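Local coordinates for 5' nucleotidase family protein (Staphylococcus aureus subsp. aureus, PDB 4Q7F) that belongs to the 5'-nucleotidase family, with a two-metal calcineurin-like phosphoesterase domain joined to a C-terminal domain, and holds manganese and magnesium ions, at residues V204-G217 / V222-E234. Sequence-based numbering, arbitrary orientation.
Sequences VCYHGGFEKDLESG and VLTGENEGYAMLE. With MG (magnesium ion), chain B.
Tyr206, near the end of strand 201-207, has selenomethionine Met232 over one ring face, 4.1 Å from SE to the centroid, in a Met-aromatic contact. Its OH accepts the N-H of the N-cap residue Glu228 (N to OH 3.0 Å), and a water bridges this OH, Glu226 O and Glu228 OE2; the Glu228 carboxylate also binds Ser183 OG (at OE1) and Ala184 N (at OE2). His207 turns to the other side and binds the magnesium ion through NE2. Gly209 is gripped at both backbone ends: its N donates to Asn227 OD1, tilted 27° from the carbonyl plane, and its O receives Gly229 N at 2.9 Å. A bond from Asn227 ND2 to Glu221 fixes the amide's rotation. Phe210 brings CE1 against Leu233 CD1, while its CD1 edge meets Gly229 C and Tyr230 N near the ring plane. With CG between backbone N and carbonyl carbon (chi1 72°) and a bend at chi2, Glu211 presents both oxygens on their syn sides, OE1 to Tyr230 N at 2.9 Å and OE2 to Ala231 N. This buried carboxylate is probably stabilised by the helix N-terminus. Lys212 lays CB over a face of the Tyr230 ring. This is the beta-alpha-beta unit of strands 201-207 and 242-244 in the calcineurin-like phosphoesterase fold, whose strand end delivers a histidine to the metal site and whose crossover loop delivers Glu226, its OE1 hydrogen-bonded to magnesium ligand His247, to the ligand pocket.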
ATOM      1  N   VAL A 204       9.607  10.925 -15.919  1.00 27.41           N
ATOM      2  CA  VAL A 204       9.282   9.562 -15.593  1.00 26.49           C
ATOM      3  C   VAL A 204       8.333   9.552 -14.399  1.00 25.64           C
ATOM      4  O   VAL A 204       8.658  10.131 -13.345  1.00 26.39           O
ATOM      5  CB  VAL A 204      10.539   8.757 -15.195  1.00 26.90           C
ATOM      6  CG1 VAL A 204      10.128   7.364 -14.755  1.00 26.70           C
ATOM      7  CG2 VAL A 204      11.529   8.688 -16.348  1.00 28.19           C
ATOM      8  N   CYS A 205       7.166   8.932 -14.555  1.00 24.83           N
ATOM      9  CA  CYS A 205       6.220   8.785 -13.441  1.00 24.48           C
ATOM     10  C   CYS A 205       6.171   7.308 -13.113  1.00 24.27           C
ATOM     11  O   CYS A 205       5.517   6.517 -13.793  1.00 24.54           O
ATOM     12  CB  CYS A 205       4.825   9.300 -13.746  1.00 24.57           C
ATOM     13  SG  CYS A 205       4.740  11.068 -14.058  1.00 26.44           S
ATOM     14  N   TYR A 206       6.879   6.954 -12.052  1.00 23.55           N
ATOM     15  CA  TYR A 206       7.025   5.583 -11.624  1.00 22.57           C
ATOM     16  C   TYR A 206       6.315   5.314 -10.324  1.00 21.37           C
ATOM     17  O   TYR A 206       6.631   5.930  -9.312  1.00 20.36           O
ATOM     18  CB  TYR A 206       8.524   5.329 -11.468  1.00 24.21           C
ATOM     19  CG  TYR A 206       8.942   4.002 -10.871  1.00 24.98           C
ATOM     20  CD1 TYR A 206       8.405   2.796 -11.317  1.00 25.07           C
ATOM     21  CD2 TYR A 206       9.964   3.954  -9.928  1.00 26.04           C
ATOM     22  CE1 TYR A 206       8.844   1.586 -10.795  1.00 26.89           C
ATOM     23  CE2 TYR A 206      10.401   2.760  -9.403  1.00 27.49           C
ATOM     24  CZ  TYR A 206       9.844   1.578  -9.838  1.00 27.23           C
ATOM     25  OH  TYR A 206      10.303   0.403  -9.303  1.00 29.54           O
ATOM     26  N   HIS A 207       5.315   4.434 -10.344  1.00 20.45           N
ATOM     27  CA  HIS A 207       4.690   4.072  -9.116  1.00 20.02           C
ATOM     28  C   HIS A 207       5.584   2.999  -8.489  1.00 21.04           C
ATOM     29  O   HIS A 207       5.337   1.827  -8.643  1.00 20.60           O
ATOM     30  CB  HIS A 207       3.299   3.523  -9.260  1.00 19.84           C
ATOM     31  CG  HIS A 207       2.662   3.306  -7.933  1.00 20.21           C
ATOM     32  ND1 HIS A 207       1.990   4.304  -7.276  1.00 19.81           N
ATOM     33  CD2 HIS A 207       2.715   2.261  -7.077  1.00 20.73           C
ATOM     34  CE1 HIS A 207       1.585   3.863  -6.103  1.00 20.36           C
ATOM     35  NE2 HIS A 207       2.015   2.630  -5.956  1.00 21.49           N
ATOM     36  N   GLY A 208       6.648   3.456  -7.845  1.00 21.87           N
ATOM     37  CA  GLY A 208       7.625   2.611  -7.198  1.00 23.07           C
ATOM     38  C   GLY A 208       8.575   3.586  -6.528  1.00 23.55           C
ATOM     39  O   GLY A 208       8.455   4.819  -6.735  1.00 22.99           O
ATOM     40  N   GLY A 209       9.520   3.063  -5.757  1.00 23.22           N
ATOM     41  CA  GLY A 209      10.453   3.912  -5.023  1.00 23.80           C
ATOM     42  C   GLY A 209      11.929   3.586  -5.163  1.00 25.59           C
ATOM     43  O   GLY A 209      12.383   3.100  -6.209  1.00 25.98           O
ATOM     44  N   PHE A 210      12.668   3.839  -4.085  1.00 26.30           N
ATOM     45  CA  PHE A 210      14.108   3.689  -4.079  1.00 27.70           C
ATOM     46  C   PHE A 210      14.560   2.561  -3.176  1.00 28.26           C
ATOM     47  O   PHE A 210      14.188   2.496  -1.999  1.00 27.18           O
ATOM     48  CB  PHE A 210      14.763   5.009  -3.674  1.00 28.63           C
ATOM     49  CG  PHE A 210      14.319   6.159  -4.523  1.00 28.81           C
ATOM     50  CD1 PHE A 210      14.712   6.234  -5.850  1.00 29.39           C
ATOM     51  CD2 PHE A 210      13.452   7.114  -4.028  1.00 28.75           C
ATOM     52  CE1 PHE A 210      14.277   7.268  -6.661  1.00 30.12           C
ATOM     53  CE2 PHE A 210      13.009   8.161  -4.840  1.00 29.78           C
ATOM     54  CZ  PHE A 210      13.420   8.232  -6.157  1.00 29.00           C
ATOM     55  N   GLU A 211      15.375   1.694  -3.769  1.00 29.41           N
ATOM     56  CA  GLU A 211      15.916   0.505  -3.118  1.00 30.28           C
ATOM     57  C   GLU A 211      17.286   0.772  -2.476  1.00 32.42           C
ATOM     58  O   GLU A 211      17.802  -0.063  -1.711  1.00 33.29           O
ATOM     59  CB  GLU A 211      15.996  -0.644  -4.125  1.00 30.65           C
ATOM     60  CG  GLU A 211      17.080  -0.557  -5.206  1.00 31.68           C
ATOM     61  CD  GLU A 211      16.821   0.443  -6.320  1.00 31.19           C
ATOM     62  OE1 GLU A 211      15.988   1.357  -6.155  1.00 29.81           O
ATOM     63  OE2 GLU A 211      17.487   0.314  -7.376  1.00 32.10           O
ATOM     64  N   LYS A 212      17.869   1.923  -2.809  1.00 33.89           N
ATOM     65  CA  LYS A 212      19.141   2.379  -2.236  1.00 36.51           C
ATOM     66  C   LYS A 212      18.987   3.840  -1.851  1.00 36.91           C
ATOM     67  O   LYS A 212      18.152   4.551  -2.418  1.00 34.46           O
ATOM     68  CB  LYS A 212      20.281   2.237  -3.234  1.00 37.85           C
ATOM     69  CG  LYS A 212      20.690   0.805  -3.504  1.00 39.36           C
ATOM     70  CD  LYS A 212      21.731   0.738  -4.605  1.00 41.18           C
ATOM     71  CE  LYS A 212      22.154  -0.690  -4.871  1.00 43.10           C
ATOM     72  NZ  LYS A 212      23.158  -0.744  -5.963  1.00 45.87           N
ATOM     73  N   ASP A 213      19.783   4.276  -0.874  1.00 39.12           N
ATOM     74  CA  ASP A 213      19.770   5.668  -0.413  1.00 39.50           C
ATOM     75  C   ASP A 213      20.276   6.538  -1.555  1.00 39.51           C
ATOM     76  O   ASP A 213      21.329   6.260  -2.112  1.00 39.32           O
ATOM     77  CB  ASP A 213      20.679   5.815   0.810  1.00 42.62           C
ATOM     78  CG  ASP A 213      20.827   7.252   1.260  1.00 44.36           C
ATOM     79  OD1 ASP A 213      19.810   7.895   1.580  1.00 44.93           O
ATOM     80  OD2 ASP A 213      21.973   7.733   1.309  1.00 46.83           O
ATOM     81  N   LEU A 214      19.522   7.579  -1.913  1.00 38.42           N
ATOM     82  CA  LEU A 214      19.897   8.441  -3.030  1.00 40.49           C
ATOM     83  C   LEU A 214      21.288   9.086  -2.911  1.00 43.23           C
ATOM     84  O   LEU A 214      21.991   9.201  -3.902  1.00 44.02           O
ATOM     85  CB  LEU A 214      18.830   9.523  -3.264  1.00 39.77           C
ATOM     86  CG  LEU A 214      17.493   9.025  -3.816  1.00 38.83           C
ATOM     87  CD1 LEU A 214      16.416  10.079  -3.704  1.00 37.73           C
ATOM     88  CD2 LEU A 214      17.632   8.573  -5.261  1.00 39.62           C
ATOM     89  N   GLU A 215      21.683   9.488  -1.711  1.00 45.75           N
ATOM     90  CA  GLU A 215      22.980  10.140  -1.517  1.00 50.45           C
ATOM     91  C   GLU A 215      24.163   9.166  -1.496  1.00 52.05           C
ATOM     92  O   GLU A 215      25.157   9.373  -2.197  1.00 54.01           O
ATOM     93  CB  GLU A 215      22.945  10.991  -0.232  1.00 53.06           C
ATOM     94  CG  GLU A 215      24.202  11.813   0.059  1.00 57.27           C
ATOM     95  CD  GLU A 215      25.323  11.028   0.726  1.00 61.44           C
ATOM     96  OE1 GLU A 215      25.030  10.074   1.482  1.00 64.18           O
ATOM     97  OE2 GLU A 215      26.507  11.389   0.531  1.00 67.31           O
ATOM     98  N   SER A 216      24.053   8.099  -0.712  1.00 51.11           N
ATOM     99  CA  SER A 216      25.163   7.149  -0.555  1.00 51.99           C
ATOM    100  C   SER A 216      25.161   5.969  -1.516  1.00 51.39           C
ATOM    101  O   SER A 216      26.208   5.386  -1.761  1.00 53.01           O
ATOM    102  CB  SER A 216      25.176   6.597   0.873  1.00 51.90           C
ATOM    103  OG  SER A 216      24.032   5.797   1.124  1.00 50.13           O
ATOM    104  N   GLY A 217      23.994   5.599  -2.037  1.00 48.64           N
ATOM    105  CA  GLY A 217      23.897   4.427  -2.910  1.00 48.24           C
ATOM    106  C   GLY A 217      23.888   3.117  -2.116  1.00 47.65           C
ATOM    107  O   GLY A 217      23.956   2.040  -2.697  1.00 47.08           O
ATOM    108  N   VAL A 222      16.285  -5.217   0.851  1.00 42.81           N
ATOM    109  CA  VAL A 222      16.846  -6.303   0.039  1.00 44.99           C
ATOM    110  C   VAL A 222      16.502  -6.008  -1.424  1.00 44.20           C
ATOM    111  O   VAL A 222      15.389  -5.548  -1.733  1.00 41.43           O
ATOM    112  CB  VAL A 222      16.391  -7.712   0.501  1.00 47.29           C
ATOM    113  CG1 VAL A 222      16.921  -7.994   1.899  1.00 49.40           C
ATOM    114  CG2 VAL A 222      14.878  -7.866   0.470  1.00 47.52           C
ATOM    115  N   LEU A 223      17.466  -6.241  -2.313  1.00 45.11           N
ATOM    116  CA  LEU A 223      17.319  -5.905  -3.738  1.00 46.05           C
ATOM    117  C   LEU A 223      16.492  -6.916  -4.535  1.00 45.20           C
ATOM    118  O   LEU A 223      17.026  -7.665  -5.345  1.00 49.61           O
ATOM    119  CB  LEU A 223      18.710  -5.741  -4.365  1.00 48.70           C
ATOM    120  CG  LEU A 223      19.657  -4.756  -3.654  1.00 50.50           C
ATOM    121  CD1 LEU A 223      20.971  -4.646  -4.410  1.00 52.39           C
ATOM    122  CD2 LEU A 223      19.027  -3.380  -3.492  1.00 50.13           C
ATOM    123  N   THR A 224      15.179  -6.893  -4.332  1.00 43.01           N
ATOM    124  CA  THR A 224      14.252  -7.837  -4.981  1.00 40.65           C
ATOM    125  C   THR A 224      13.718  -7.416  -6.351  1.00 38.49           C
ATOM    126  O   THR A 224      13.111  -8.220  -7.054  1.00 38.69           O
ATOM    127  CB  THR A 224      13.003  -8.043  -4.096  1.00 39.13           C
ATOM    128  OG1 THR A 224      12.312  -6.798  -3.942  1.00 37.50           O
ATOM    129  CG2 THR A 224      13.384  -8.561  -2.726  1.00 39.57           C
ATOM    130  N   GLY A 225      13.912  -6.163  -6.728  1.00 37.53           N
ATOM    131  CA  GLY A 225      13.361  -5.665  -7.988  1.00 35.58           C
ATOM    132  C   GLY A 225      12.021  -4.964  -7.767  1.00 32.79           C
ATOM    133  O   GLY A 225      11.467  -4.349  -8.698  1.00 32.36           O
ATOM    134  N   GLU A 226      11.480  -5.059  -6.551  1.00 32.00           N
ATOM    135  CA  GLU A 226      10.230  -4.361  -6.216  1.00 29.74           C
ATOM    136  C   GLU A 226      10.380  -2.883  -6.533  1.00 29.40           C
ATOM    137  O   GLU A 226       9.518  -2.271  -7.171  1.00 27.34           O
ATOM    138  CB  GLU A 226       9.882  -4.504  -4.722  1.00 29.56           C
ATOM    139  CG  GLU A 226       8.722  -3.585  -4.299  1.00 28.07           C
ATOM    140  CD  GLU A 226       8.362  -3.661  -2.816  1.00 27.56           C
ATOM    141  OE1 GLU A 226       7.497  -2.863  -2.379  1.00 25.48           O
ATOM    142  OE2 GLU A 226       8.939  -4.496  -2.090  1.00 27.26           O
ATOM    143  N   ASN A 227      11.490  -2.324  -6.058  1.00 29.24           N
ATOM    144  CA  ASN A 227      11.811  -0.921  -6.232  1.00 29.24           C
ATOM    145  C   ASN A 227      13.069  -0.821  -7.048  1.00 29.92           C
ATOM    146  O   ASN A 227      14.098  -1.414  -6.688  1.00 29.39           O
ATOM    147  CB  ASN A 227      12.018  -0.273  -4.858  1.00 29.41           C
ATOM    148  CG  ASN A 227      10.733  -0.191  -4.061  1.00 27.82           C
ATOM    149  OD1 ASN A 227       9.793   0.488  -4.468  1.00 25.39           O
ATOM    150  ND2 ASN A 227      10.697  -0.860  -2.909  1.00 26.06           N
ATOM    151  N   GLU A 228      12.987  -0.080  -8.146  1.00 30.02           N
ATOM    152  CA  GLU A 228      14.104   0.062  -9.069  1.00 32.08           C
ATOM    153  C   GLU A 228      14.479   1.519  -9.331  1.00 32.10           C
ATOM    154  O   GLU A 228      15.194   1.809 -10.289  1.00 33.30           O
ATOM    155  CB  GLU A 228      13.709  -0.555 -10.415  1.00 33.89           C
ATOM    156  CG  GLU A 228      13.044  -1.920 -10.342  1.00 34.09           C
ATOM    157  CD  GLU A 228      12.643  -2.443 -11.710  1.00 34.21           C
ATOM    158  OE1 GLU A 228      13.528  -2.613 -12.564  1.00 37.42           O
ATOM    159  OE2 GLU A 228      11.451  -2.726 -11.922  1.00 32.28           O
ATOM    160  N   GLY A 229      14.000   2.434  -8.497  1.00 30.78           N
ATOM    161  CA  GLY A 229      14.234   3.857  -8.701  1.00 29.85           C
ATOM    162  C   GLY A 229      15.690   4.286  -8.700  1.00 30.82           C
ATOM    163  O   GLY A 229      16.091   5.136  -9.500  1.00 29.75           O
ATOM    164  N   TYR A 230      16.491   3.709  -7.808  1.00 31.33           N
ATOM    165  CA  TYR A 230      17.894   4.086  -7.742  1.00 33.06           C
ATOM    166  C   TYR A 230      18.636   3.646  -9.001  1.00 35.11           C
ATOM    167  O   TYR A 230      19.352   4.441  -9.617  1.00 36.03           O
ATOM    168  CB  TYR A 230      18.586   3.535  -6.500  1.00 33.57           C
ATOM    169  CG  TYR A 230      19.990   4.058  -6.375  1.00 35.00           C
ATOM    170  CD1 TYR A 230      21.053   3.420  -7.013  1.00 36.64           C
ATOM    171  CD2 TYR A 230      20.256   5.203  -5.643  1.00 34.91           C
ATOM    172  CE1 TYR A 230      22.342   3.915  -6.925  1.00 37.76           C
ATOM    173  CE2 TYR A 230      21.548   5.699  -5.535  1.00 36.40           C
ATOM    174  CZ  TYR A 230      22.583   5.056  -6.181  1.00 37.76           C
ATOM    175  OH  TYR A 230      23.858   5.559  -6.077  1.00 39.09           O
ATOM    176  N   ALA A 231      18.463   2.385  -9.383  1.00 35.93           N
ATOM    177  CA  ALA A 231      19.116   1.857 -10.580  1.00 36.87           C
ATOM    178  C   ALA A 231      18.717   2.687 -11.808  1.00 36.95           C
ATOM    179  O   ALA A 231      19.524   2.902 -12.705  1.00 37.80           O
ATOM    180  CB  ALA A 231      18.756   0.401 -10.782  1.00 36.19           C
HETATM  181  N   MSE A 232      17.472   3.144 -11.839  1.00 36.02           N
HETATM  182  CA  MSE A 232      16.980   3.966 -12.960  1.00 36.03           C
HETATM  183  C   MSE A 232      17.705   5.297 -13.020  1.00 36.71           C
HETATM  184  O   MSE A 232      18.186   5.715 -14.082  1.00 37.27           O
HETATM  185  CB  MSE A 232      15.473   4.125 -12.831  1.00 35.34           C
HETATM  186  CG  MSE A 232      14.749   2.848 -13.249  1.00 36.60           C
HETATM  187 SE   MSE A 232      12.971   2.755 -12.376  1.00 39.87          SE
HETATM  188  CE  MSE A 232      11.982   3.543 -13.888  1.00 35.62           C
ATOM    189  N   LEU A 233      17.800   5.983 -11.887  1.00 36.35           N
ATOM    190  CA  LEU A 233      18.517   7.261 -11.840  1.00 37.93           C
ATOM    191  C   LEU A 233      20.011   7.072 -12.091  1.00 39.66           C
ATOM    192  O   LEU A 233      20.603   7.762 -12.922  1.00 40.35           O
ATOM    193  CB  LEU A 233      18.297   7.953 -10.490  1.00 37.07           C
ATOM    194  CG  LEU A 233      16.918   8.568 -10.268  1.00 34.64           C
ATOM    195  CD1 LEU A 233      16.686   8.859  -8.798  1.00 34.11           C
ATOM    196  CD2 LEU A 233      16.769   9.827 -11.102  1.00 34.70           C
ATOM    197  N   GLU A 234      20.611   6.135 -11.364  1.00 40.50           N
ATOM    198  CA  GLU A 234      22.024   5.835 -11.488  1.00 41.98           C
ATOM    199  C   GLU A 234      22.425   5.634 -12.953  1.00 42.77           C
ATOM    200  O   GLU A 234      23.472   6.104 -13.380  1.00 43.82           O
ATOM    201  CB  GLU A 234      22.366   4.573 -10.680  1.00 43.56           C
ATOM    202  CG  GLU A 234      23.818   4.118 -10.772  1.00 46.52           C
ATOM    203  CD  GLU A 234      24.068   2.767 -10.102  1.00 47.71           C
ATOM    204  OE1 GLU A 234      25.130   2.609  -9.476  1.00 50.42           O
ATOM    205  OE2 GLU A 234      23.208   1.860 -10.181  1.00 46.34           O
TER
HETATM  206 MG    MG B 601       1.796   1.021  -3.974  1.00 21.04          MG
HETATM  207  O   HOH W   1       9.707  -2.202 -10.051  1.00 20.96           O
HETATM  208  O   HOH W   2       1.999   1.402  -1.697  1.00 20.85           O